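Local coordinates for protein putative short-chain oxidoreductase (Thermus thermophilus, PDB 2YUT) that binds NADP in a Rossmann fold and, as a member of the short-chain dehydrogenase/reductase family, probably catalyses an NADP-dependent oxidation or reduction, at residues L4-T9 and K58-E63; A49-E54 and H72-A77. All coordinates share one frame; numbering follows the deposited sequence.

In the fold
Both contacts are buried, yet they differ in chemistry with their place along the central parallel sheet. Contact 1 sets the flank of strand 2-6 against helix 54-64 through leucine methyls and Thr6's methyl and meets NADP only beyond the strand's C-terminal end. Contact 2 pairs two loops, one leading into that same helix and one leaving the adjacent strand 67-72, and there polar groups grip the adenine and both riboses, while the segments meet in a small apolar touch. Their centres lie about 10 Å apart, and Thr6 joins them: its O atom lies 3.1 Å from Ala73 N, a probable hydrogen bond, while its CG2 packs 3.5 Å from Leu51 CD1. In sequence the four segments alternate.

Contact 1: residues L4-T9 and K58-E63. With NAP (NADP nicotinamide-adenine-dinucleotide phosphate), chain B.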
ATOM      1  N   LEU A   4       7.094 -17.684  16.388  1.00 13.64           N
ATOM      2  CA  LEU A   4       6.965 -18.047  14.983  1.00 14.74           C
ATOM      3  C   LEU A   4       7.746 -17.012  14.190  1.00 12.98           C
ATOM      4  O   LEU A   4       7.540 -15.804  14.345  1.00 16.01           O
ATOM      5  CB  LEU A   4       5.505 -18.044  14.516  1.00 11.56           C
ATOM      6  CG  LEU A   4       5.329 -18.115  12.984  1.00 18.35           C
ATOM      7  CD1 LEU A   4       5.954 -19.402  12.422  1.00 11.15           C
ATOM      8  CD2 LEU A   4       3.845 -18.065  12.632  1.00 15.02           C
ATOM      9  N   ILE A   5       8.665 -17.484  13.361  1.00 19.20           N
ATOM     10  CA  ILE A   5       9.445 -16.588  12.521  1.00 10.30           C
ATOM     11  C   ILE A   5       9.118 -16.945  11.078  1.00 23.49           C
ATOM     12  O   ILE A   5       9.481 -18.033  10.615  1.00 12.16           O
ATOM     13  CB  ILE A   5      10.967 -16.782  12.679  1.00 17.14           C
ATOM     14  CG1 ILE A   5      11.393 -16.626  14.147  1.00 17.90           C
ATOM     15  CG2 ILE A   5      11.695 -15.790  11.767  1.00  6.43           C
ATOM     16  CD1 ILE A   5      11.121 -15.269  14.741  1.00 23.88           C
ATOM     17  N   THR A   6       8.401 -16.062  10.383  1.00 14.35           N
ATOM     18  CA  THR A   6       8.107 -16.305   8.976  1.00 15.38           C
ATOM     19  C   THR A   6       9.280 -15.650   8.246  1.00 16.09           C
ATOM     20  O   THR A   6       9.914 -14.748   8.788  1.00 13.90           O
ATOM     21  CB  THR A   6       6.746 -15.690   8.549  1.00 10.94           C
ATOM     22  OG1 THR A   6       6.665 -14.329   8.983  1.00 15.10           O
ATOM     23  CG2 THR A   6       5.593 -16.486   9.171  1.00  7.55           C
ATOM     24  N   GLY A   7       9.586 -16.106   7.036  1.00 12.46           N
ATOM     25  CA  GLY A   7      10.723 -15.548   6.328  1.00 12.09           C
ATOM     26  C   GLY A   7      11.997 -16.021   7.022  1.00 14.05           C
ATOM     27  O   GLY A   7      13.054 -15.385   6.940  1.00 13.45           O
ATOM     28  N   ALA A   8      11.882 -17.156   7.708  1.00 16.75           N
ATOM     29  CA  ALA A   8      12.991 -17.748   8.449  1.00 19.57           C
ATOM     30  C   ALA A   8      14.185 -18.085   7.559  1.00 18.48           C
ATOM     31  O   ALA A   8      15.325 -18.087   8.020  1.00 13.45           O
ATOM     32  CB  ALA A   8      12.510 -19.001   9.186  1.00 10.08           C
ATOM     33  N   THR A   9      13.920 -18.361   6.287  1.00 16.00           N
ATOM     34  CA  THR A   9      14.977 -18.700   5.338  1.00 12.84           C
ATOM     35  C   THR A   9      15.686 -17.465   4.785  1.00 16.29           C
ATOM     36  O   THR A   9      16.618 -17.586   3.990  1.00 15.74           O
ATOM     37  CB  THR A   9      14.413 -19.478   4.144  1.00 21.94           C
ATOM     38  OG1 THR A   9      13.290 -18.763   3.615  1.00 15.60           O
ATOM     39  CG2 THR A   9      13.986 -20.885   4.560  1.00 12.35           C
ATOM     40  N   LYS A  58      -3.325 -19.696   6.739  1.00 21.66           N
ATOM     41  CA  LYS A  58      -4.286 -20.146   7.740  1.00 19.12           C
ATOM     42  C   LYS A  58      -3.908 -21.483   8.370  1.00 24.18           C
ATOM     43  O   LYS A  58      -4.014 -21.658   9.584  1.00 21.20           O
ATOM     44  CB  LYS A  58      -5.679 -20.266   7.124  1.00 22.93           C
ATOM     45  CG  LYS A  58      -6.710 -20.850   8.074  1.00 25.05           C
ATOM     46  CD  LYS A  58      -8.089 -20.929   7.441  1.00 33.53           C
ATOM     47  CE  LYS A  58      -9.089 -21.533   8.417  1.00 32.65           C
ATOM     48  NZ  LYS A  58     -10.471 -21.557   7.871  1.00 54.75           N
ATOM     49  N   ALA A  59      -3.483 -22.434   7.543  1.00 18.16           N
ATOM     50  CA  ALA A  59      -3.096 -23.746   8.050  1.00 20.11           C
ATOM     51  C   ALA A  59      -1.830 -23.648   8.913  1.00 20.66           C
ATOM     52  O   ALA A  59      -1.676 -24.399   9.872  1.00 20.45           O
ATOM     53  CB  ALA A  59      -2.872 -24.711   6.892  1.00 17.43           C
ATOM     54  N   LEU A  60      -0.926 -22.734   8.562  1.00 19.48           N
ATOM     55  CA  LEU A  60       0.309 -22.551   9.325  1.00 18.64           C
ATOM     56  C   LEU A  60      -0.000 -22.033  10.725  1.00 23.19           C
ATOM     57  O   LEU A  60       0.473 -22.589  11.718  1.00 19.01           O
ATOM     58  CB  LEU A  60       1.245 -21.556   8.625  1.00 20.68           C
ATOM     59  CG  LEU A  60       2.413 -21.017   9.467  1.00 23.31           C
ATOM     60  CD1 LEU A  60       3.354 -22.163   9.833  1.00 14.63           C
ATOM     61  CD2 LEU A  60       3.163 -19.924   8.695  1.00 15.19           C
ATOM     62  N   LEU A  61      -0.797 -20.967  10.797  1.00 20.92           N
ATOM     63  CA  LEU A  61      -1.157 -20.364  12.077  1.00 21.84           C
ATOM     64  C   LEU A  61      -2.018 -21.249  12.975  1.00 25.86           C
ATOM     65  O   LEU A  61      -1.873 -21.215  14.197  1.00 25.33           O
ATOM     66  CB  LEU A  61      -1.851 -19.011  11.859  1.00 17.30           C
ATOM     67  CG  LEU A  61      -0.943 -17.800  11.596  1.00 26.82           C
ATOM     68  CD1 LEU A  61       0.068 -17.665  12.734  1.00 23.51           C
ATOM     69  CD2 LEU A  61      -0.214 -17.958  10.276  1.00 25.17           C
ATOM     70  N   GLU A  62      -2.913 -22.039  12.389  1.00 18.25           N
ATOM     71  CA  GLU A  62      -3.745 -22.919  13.202  1.00 19.71           C
ATOM     72  C   GLU A  62      -2.864 -24.006  13.811  1.00 25.35           C
ATOM     73  O   GLU A  62      -3.079 -24.439  14.947  1.00 22.42           O
ATOM     74  CB  GLU A  62      -4.866 -23.542  12.359  1.00 23.95           C
ATOM     75  CG  GLU A  62      -5.764 -22.497  11.711  1.00 38.18           C
ATOM     76  CD  GLU A  62      -7.054 -23.066  11.153  1.00 46.72           C
ATOM     77  OE1 GLU A  62      -6.999 -24.063  10.400  1.00 36.47           O
ATOM     78  OE2 GLU A  62      -8.127 -22.503  11.463  1.00 48.50           O
ATOM     79  N   GLU A  63      -1.858 -24.433  13.055  1.00 20.63           N
ATOM     80  CA  GLU A  63      -0.934 -25.455  13.519  1.00 21.08           C
ATOM     81  C   GLU A  63       0.015 -24.915  14.599  1.00 25.22           C
ATOM     82  O   GLU A  63       0.306 -25.604  15.574  1.00 23.55           O
ATOM     83  CB  GLU A  63      -0.119 -25.989  12.341  1.00 24.58           C
ATOM     84  CG  GLU A  63       0.887 -27.060  12.716  1.00 28.77           C
ATOM     85  CD  GLU A  63       0.271 -28.175  13.546  1.00 40.05           C
ATOM     86  OE1 GLU A  63      -0.802 -28.686  13.158  1.00 39.09           O
ATOM     87  OE2 GLU A  63       0.866 -28.543  14.586  1.00 35.33           O
TER
HETATM   88  PA  NAP B 500      15.448 -11.839   2.346  1.00 17.20           P
HETATM   89  O1A NAP B 500      15.273 -11.836   0.746  1.00 15.17           O
HETATM   90  O2A NAP B 500      16.802 -12.255   2.777  1.00 15.79           O
HETATM   91  O5B NAP B 500      14.307 -12.823   2.906  1.00 18.56           O
HETATM   92  C5B NAP B 500      12.954 -12.680   2.468  1.00 15.52           C
HETATM   93  C4B NAP B 500      12.073 -13.742   3.125  1.00 20.89           C
HETATM   94  O4B NAP B 500      10.722 -13.546   2.669  1.00 20.90           O
HETATM   95  C3B NAP B 500      12.500 -15.141   2.671  1.00 20.66           C
HETATM   96  O3B NAP B 500      12.440 -16.049   3.775  1.00 24.78           O
HETATM   97  C2B NAP B 500      11.423 -15.496   1.648  1.00 19.79           C
HETATM   98  O2B NAP B 500      11.223 -16.911   1.639  1.00 21.54           O
HETATM   99  C1B NAP B 500      10.228 -14.855   2.352  1.00 17.35           C
HETATM  100  N9A NAP B 500       9.072 -14.774   1.432  1.00 23.60           N
HETATM  101  C8A NAP B 500       9.014 -14.046   0.319  1.00 19.38           C
HETATM  102  N7A NAP B 500       7.839 -14.239  -0.277  1.00 21.90           N
HETATM  103  C5A NAP B 500       7.143 -15.096   0.464  1.00 15.59           C
HETATM  104  C6A NAP B 500       5.889 -15.681   0.344  1.00 24.31           C
HETATM  105  N6A NAP B 500       5.106 -15.390  -0.692  1.00 15.51           N
HETATM  106  N1A NAP B 500       5.484 -16.545   1.285  1.00 20.22           N
HETATM  107  C2A NAP B 500       6.257 -16.841   2.316  1.00 22.83           C
HETATM  108  N3A NAP B 500       7.456 -16.306   2.462  1.00 12.63           N
HETATM  109  C4A NAP B 500       7.926 -15.436   1.557  1.00 20.19           C
HETATM  110  O3  NAP B 500      15.041 -10.352   2.816  1.00 16.51           O
HETATM  111  PN  NAP B 500      15.450  -9.743   4.249  1.00 19.25           P
HETATM  112  O1N NAP B 500      16.567  -8.787   4.069  1.00 18.87           O
HETATM  113  O2N NAP B 500      15.604 -10.832   5.239  1.00 19.76           O
HETATM  114  O5D NAP B 500      14.158  -8.867   4.645  1.00 18.99           O
HETATM  115  C5D NAP B 500      13.269  -9.297   5.680  1.00 18.84           C
HETATM  116  C4D NAP B 500      12.207  -8.234   5.976  1.00 15.42           C
HETATM  117  O4D NAP B 500      12.909  -7.031   6.347  1.00 17.45           O
HETATM  118  C3D NAP B 500      11.414  -7.892   4.712  1.00 17.59           C
HETATM  119  O3D NAP B 500      10.122  -7.372   5.041  1.00 19.98           O
HETATM  120  C2D NAP B 500      12.281  -6.791   4.107  1.00 18.43           C
HETATM  121  O2D NAP B 500      11.527  -5.963   3.217  1.00 18.66           O
HETATM  122  C1D NAP B 500      12.575  -6.013   5.388  1.00 15.66           C
HETATM  123  N1N NAP B 500      13.654  -5.012   5.225  1.00 18.11           N
HETATM  124  C2N NAP B 500      14.900  -5.399   4.718  1.00 16.99           C
HETATM  125  C3N NAP B 500      15.908  -4.454   4.563  1.00 20.84           C
HETATM  126  C7N NAP B 500      17.273  -4.876   4.016  1.00 26.68           C
HETATM  127  O7N NAP B 500      18.116  -4.037   3.700  1.00 22.87           O
HETATM  128  N7N NAP B 500      17.452  -6.189   3.906  1.00 13.22           N
HETATM  129  C4N NAP B 500      15.677  -3.128   4.910  1.00 25.48           C
HETATM  130  C5N NAP B 500      14.441  -2.739   5.416  1.00 28.51           C
HETATM  131  C6N NAP B 500      13.427  -3.675   5.575  1.00 23.26           C
HETATM  132  P2B NAP B 500      12.032 -17.880   0.637  1.00 34.07           P
HETATM  133  O1X NAP B 500      13.540 -17.326   0.538  1.00 30.57           O
HETATM  134  O2X NAP B 500      12.111 -19.295   1.404  1.00 29.87           O
HETATM  135  O3X NAP B 500      11.383 -17.990  -0.689  1.00 35.27           O
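Strand 4-6 and helix 58-63 run nearly antiparallel, with 162° between their N-to-C directions and 11.2 Å between their axes at closest approach, and the nearest CA pair is Leu4 with Leu61. The gap is bridged by branched apolar side chains. Leu4 and Leu60 both point their CB atoms at the opposite segment. Leu4 holds CG anti to its backbone N (chi1 167°), which carries CG toward the helix, and CD2 is the methyl that meets Leu61 CD1 at 3.8 Å. Leu61 reaches this point differently: its CB does not aim at the strand, but the side chain turns until CD1 comes close, and the two leucines cross at about a right angle. Leu60 CD2 fits alongside, 4.4 Å from Leu4 CD2 and 4.2 Å from Thr6 CG2. Thr6 thus offers its methyl to the helix, while its OG1 makes weak hydrogen bonds with Val71 O and His72 ND1 of the neighbouring strand.

Past the strand, the chain turns at Gly7, whose positive phi (71°) favours glycine. The backbone there passes close to the ribose, with Gly7 CA 3.1 Å from NADP O3B. Two residues on, Thr9 OG1 accepts a hydrogen bond from the ribose hydroxyl O3B (2.8 Å) and donates one to O2X of the 2'-phosphate (2.6 Å). One hydroxyl therefore links sugar and phosphate. The chemistry divides accordingly: apolar packing sets strand 2-6 against helix 54-64, which leads into strand 67-72, whereas the segments' polar contacts to NADP come from the turn, part of the TGxxxGxG motif of short-chain dehydrogenases.

Contact 2: residues A49-E54 and H72-A77; sequences ADLADE and HAVGKA. With NAP (NADP nicotinamide-adenine-dinucleotide phosphate), chain B.
Asp50 OD1 is gripped twice: NADP N6A donates to it over 3.0 Å, and Ala52 N donates over 2.9 Å from 37° out of the carboxylate plane. The second bond closes an Asx turn, which orients the carboxylate toward the adenine amino group. Next to it, Leu51 N donates to N1A at 2.9 Å, so the amide and carboxylate together read the N1/N6 edge of the base.

The two segments themselves meet through Leu51, whose CD1 comes to the edge of the His72 ring, near its plane, 3.9 Å from CE1. Val74 CG2 lies above one face of that ring, displaced toward its rim, and 4.3 Å from Leu51 CD1. His72 NE2 is hydrogen-bonded to Thr100 on helix 89-107. Val74 has CG1 anti to the backbone N (chi1 176°), which sets this methyl 3.6 Å from adenine C4A, while its backbone O accepts from nicotinamide-ribose O3D at 2.6 Å. The Gly75 backbone lies against the other ribose, its N donating to O4B. Loops after successive strands enclosing adenine and ribose in this way are characteristic of the dinucleotide site of Rossmann-fold short-chain dehydrogenases.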
ATOM      1  N   ALA A  49       5.694 -22.807   3.685  1.00 17.58           N
ATOM      2  CA  ALA A  49       4.445 -22.304   3.121  1.00 17.51           C
ATOM      3  C   ALA A  49       4.615 -21.051   2.268  1.00 18.94           C
ATOM      4  O   ALA A  49       5.621 -20.348   2.363  1.00 20.77           O
ATOM      5  CB  ALA A  49       3.452 -22.023   4.238  1.00 19.72           C
ATOM      6  N   ASP A  50       3.624 -20.792   1.418  1.00 19.63           N
ATOM      7  CA  ASP A  50       3.606 -19.593   0.583  1.00 15.13           C
ATOM      8  C   ASP A  50       2.555 -18.742   1.283  1.00 19.91           C
ATOM      9  O   ASP A  50       1.359 -18.975   1.119  1.00 18.39           O
ATOM     10  CB  ASP A  50       3.140 -19.914  -0.837  1.00 22.32           C
ATOM     11  CG  ASP A  50       3.012 -18.667  -1.707  1.00 25.65           C
ATOM     12  OD1 ASP A  50       3.036 -17.535  -1.163  1.00 22.28           O
ATOM     13  OD2 ASP A  50       2.877 -18.821  -2.938  1.00 27.62           O
ATOM     14  N   LEU A  51       2.995 -17.760   2.066  1.00 17.05           N
ATOM     15  CA  LEU A  51       2.066 -16.933   2.824  1.00 12.35           C
ATOM     16  C   LEU A  51       1.195 -15.981   2.006  1.00 20.34           C
ATOM     17  O   LEU A  51       0.336 -15.290   2.560  1.00 21.74           O
ATOM     18  CB  LEU A  51       2.835 -16.176   3.920  1.00 10.01           C
ATOM     19  CG  LEU A  51       3.545 -17.134   4.898  1.00 14.42           C
ATOM     20  CD1 LEU A  51       4.313 -16.358   5.949  1.00 15.15           C
ATOM     21  CD2 LEU A  51       2.507 -18.035   5.567  1.00 17.22           C
ATOM     22  N   ALA A  52       1.407 -15.945   0.693  1.00 16.33           N
ATOM     23  CA  ALA A  52       0.602 -15.097  -0.180  1.00 19.86           C
ATOM     24  C   ALA A  52      -0.663 -15.889  -0.506  1.00 24.04           C
ATOM     25  O   ALA A  52      -1.616 -15.358  -1.069  1.00 24.76           O
ATOM     26  CB  ALA A  52       1.365 -14.754  -1.459  1.00 17.37           C
ATOM     27  N   ASP A  53      -0.648 -17.171  -0.150  1.00 26.88           N
ATOM     28  CA  ASP A  53      -1.798 -18.049  -0.350  1.00 23.95           C
ATOM     29  C   ASP A  53      -2.467 -18.119   1.020  1.00 26.71           C
ATOM     30  O   ASP A  53      -1.969 -18.789   1.930  1.00 24.66           O
ATOM     31  CB  ASP A  53      -1.340 -19.446  -0.778  1.00 22.44           C
ATOM     32  CG  ASP A  53      -2.504 -20.388  -1.055  1.00 37.73           C
ATOM     33  OD1 ASP A  53      -3.354 -20.585  -0.162  1.00 36.44           O
ATOM     34  OD2 ASP A  53      -2.565 -20.940  -2.174  1.00 48.95           O
ATOM     35  N   GLU A  54      -3.593 -17.427   1.170  1.00 23.97           N
ATOM     36  CA  GLU A  54      -4.284 -17.391   2.451  1.00 26.76           C
ATOM     37  C   GLU A  54      -4.578 -18.741   3.102  1.00 27.44           C
ATOM     38  O   GLU A  54      -4.499 -18.862   4.324  1.00 23.80           O
ATOM     39  CB  GLU A  54      -5.580 -16.591   2.345  1.00 26.66           C
ATOM     40  CG  GLU A  54      -6.331 -16.543   3.664  1.00 27.73           C
ATOM     41  CD  GLU A  54      -7.563 -15.676   3.610  1.00 37.24           C
ATOM     42  OE1 GLU A  54      -8.048 -15.404   2.491  1.00 32.92           O
ATOM     43  OE2 GLU A  54      -8.049 -15.281   4.689  1.00 34.07           O
ATOM     44  N   HIS A  72       7.585 -11.376  11.381  1.00 15.58           N
ATOM     45  CA  HIS A  72       7.285 -11.548   9.958  1.00 21.29           C
ATOM     46  C   HIS A  72       8.402 -10.930   9.104  1.00 21.08           C
ATOM     47  O   HIS A  72       8.267  -9.820   8.583  1.00 14.66           O
ATOM     48  CB  HIS A  72       5.935 -10.881   9.658  1.00 18.80           C
ATOM     49  CG  HIS A  72       5.327 -11.272   8.345  1.00 18.35           C
ATOM     50  ND1 HIS A  72       4.843 -12.539   8.093  1.00 13.54           N
ATOM     51  CD2 HIS A  72       5.086 -10.548   7.225  1.00 14.98           C
ATOM     52  CE1 HIS A  72       4.329 -12.577   6.877  1.00 22.28           C
ATOM     53  NE2 HIS A  72       4.462 -11.381   6.329  1.00 16.39           N
ATOM     54  N   ALA A  73       9.510 -11.654   8.976  1.00 13.96           N
ATOM     55  CA  ALA A  73      10.660 -11.181   8.206  1.00 18.87           C
ATOM     56  C   ALA A  73      10.478 -11.589   6.748  1.00 18.24           C
ATOM     57  O   ALA A  73      11.363 -12.189   6.139  1.00 15.75           O
ATOM     58  CB  ALA A  73      11.950 -11.786   8.770  1.00 18.21           C
ATOM     59  N   VAL A  74       9.319 -11.244   6.202  1.00 21.76           N
ATOM     60  CA  VAL A  74       8.958 -11.590   4.837  1.00 18.54           C
ATOM     61  C   VAL A  74       8.983 -10.399   3.888  1.00 20.87           C
ATOM     62  O   VAL A  74       8.558  -9.292   4.233  1.00 16.87           O
ATOM     63  CB  VAL A  74       7.551 -12.225   4.817  1.00 21.07           C
ATOM     64  CG1 VAL A  74       7.109 -12.501   3.394  1.00 17.61           C
ATOM     65  CG2 VAL A  74       7.569 -13.512   5.627  1.00 22.60           C
ATOM     66  N   GLY A  75       9.480 -10.636   2.684  1.00 23.09           N
ATOM     67  CA  GLY A  75       9.544  -9.579   1.699  1.00 17.40           C
ATOM     68  C   GLY A  75      10.313  -9.981   0.463  1.00 16.96           C
ATOM     69  O   GLY A  75      10.841 -11.090   0.369  1.00 21.13           O
ATOM     70  N   LYS A  76      10.370  -9.055  -0.485  1.00 18.77           N
ATOM     71  CA  LYS A  76      11.061  -9.230  -1.755  1.00 23.89           C
ATOM     72  C   LYS A  76      11.398  -7.832  -2.246  1.00 26.44           C
ATOM     73  O   LYS A  76      10.745  -6.865  -1.861  1.00 24.68           O
ATOM     74  CB  LYS A  76      10.154  -9.935  -2.767  1.00 32.09           C
ATOM     75  CG  LYS A  76      10.223 -11.443  -2.698  1.00 50.56           C
ATOM     76  CD  LYS A  76      11.520 -11.946  -3.317  1.00 59.62           C
ATOM     77  CE  LYS A  76      11.800 -13.394  -2.939  1.00 57.30           C
ATOM     78  NZ  LYS A  76      12.098 -13.520  -1.486  1.00 25.51           N
ATOM     79  N   ALA A  77      12.415  -7.717  -3.087  1.00 19.53           N
ATOM     80  CA  ALA A  77      12.803  -6.408  -3.585  1.00 27.73           C
ATOM     81  C   ALA A  77      12.836  -6.397  -5.105  1.00 29.31           C
ATOM     82  O   ALA A  77      12.907  -7.445  -5.741  1.00 28.29           O
ATOM     83  CB  ALA A  77      14.161  -6.021  -3.021  1.00 23.01           C
TER
HETATM   84  PA  NAP B 500      15.448 -11.839   2.346  1.00 17.20           P
HETATM   85  O1A NAP B 500      15.273 -11.836   0.746  1.00 15.17           O
HETATM   86  O2A NAP B 500      16.802 -12.255   2.777  1.00 15.79           O
HETATM   87  O5B NAP B 500      14.307 -12.823   2.906  1.00 18.56           O
HETATM   88  C5B NAP B 500      12.954 -12.680   2.468  1.00 15.52           C
HETATM   89  C4B NAP B 500      12.073 -13.742   3.125  1.00 20.89           C
HETATM   90  O4B NAP B 500      10.722 -13.546   2.669  1.00 20.90           O
HETATM   91  C3B NAP B 500      12.500 -15.141   2.671  1.00 20.66           C
HETATM   92  O3B NAP B 500      12.440 -16.049   3.775  1.00 24.78           O
HETATM   93  C2B NAP B 500      11.423 -15.496   1.648  1.00 19.79           C
HETATM   94  O2B NAP B 500      11.223 -16.911   1.639  1.00 21.54           O
HETATM   95  C1B NAP B 500      10.228 -14.855   2.352  1.00 17.35           C
HETATM   96  N9A NAP B 500       9.072 -14.774   1.432  1.00 23.60           N
HETATM   97  C8A NAP B 500       9.014 -14.046   0.319  1.00 19.38           C
HETATM   98  N7A NAP B 500       7.839 -14.239  -0.277  1.00 21.90           N
HETATM   99  C5A NAP B 500       7.143 -15.096   0.464  1.00 15.59           C
HETATM  100  C6A NAP B 500       5.889 -15.681   0.344  1.00 24.31           C
HETATM  101  N6A NAP B 500       5.106 -15.390  -0.692  1.00 15.51           N
HETATM  102  N1A NAP B 500       5.484 -16.545   1.285  1.00 20.22           N
HETATM  103  C2A NAP B 500       6.257 -16.841   2.316  1.00 22.83           C
HETATM  104  N3A NAP B 500       7.456 -16.306   2.462  1.00 12.63           N
HETATM  105  C4A NAP B 500       7.926 -15.436   1.557  1.00 20.19           C
HETATM  106  O3  NAP B 500      15.041 -10.352   2.816  1.00 16.51           O
HETATM  107  PN  NAP B 500      15.450  -9.743   4.249  1.00 19.25           P
HETATM  108  O1N NAP B 500      16.567  -8.787   4.069  1.00 18.87           O
HETATM  109  O2N NAP B 500      15.604 -10.832   5.239  1.00 19.76           O
HETATM  110  O5D NAP B 500      14.158  -8.867   4.645  1.00 18.99           O
HETATM  111  C5D NAP B 500      13.269  -9.297   5.680  1.00 18.84           C
HETATM  112  C4D NAP B 500      12.207  -8.234   5.976  1.00 15.42           C
HETATM  113  O4D NAP B 500      12.909  -7.031   6.347  1.00 17.45           O
HETATM  114  C3D NAP B 500      11.414  -7.892   4.712  1.00 17.59           C
HETATM  115  O3D NAP B 500      10.122  -7.372   5.041  1.00 19.98           O
HETATM  116  C2D NAP B 500      12.281  -6.791   4.107  1.00 18.43           C
HETATM  117  O2D NAP B 500      11.527  -5.963   3.217  1.00 18.66           O
HETATM  118  C1D NAP B 500      12.575  -6.013   5.388  1.00 15.66           C
HETATM  119  N1N NAP B 500      13.654  -5.012   5.225  1.00 18.11           N
HETATM  120  C2N NAP B 500      14.900  -5.399   4.718  1.00 16.99           C
HETATM  121  C3N NAP B 500      15.908  -4.454   4.563  1.00 20.84           C
HETATM  122  C7N NAP B 500      17.273  -4.876   4.016  1.00 26.68           C
HETATM  123  O7N NAP B 500      18.116  -4.037   3.700  1.00 22.87           O
HETATM  124  N7N NAP B 500      17.452  -6.189   3.906  1.00 13.22           N
HETATM  125  C4N NAP B 500      15.677  -3.128   4.910  1.00 25.48           C
HETATM  126  C5N NAP B 500      14.441  -2.739   5.416  1.00 28.51           C
HETATM  127  C6N NAP B 500      13.427  -3.675   5.575  1.00 23.26           C
HETATM  128  P2B NAP B 500      12.032 -17.880   0.637  1.00 34.07           P
HETATM  129  O1X NAP B 500      13.540 -17.326   0.538  1.00 30.57           O
HETATM  130  O2X NAP B 500      12.111 -19.295   1.404  1.00 29.87           O
HETATM  131  O3X NAP B 500      11.383 -17.990  -0.689  1.00 35.27           O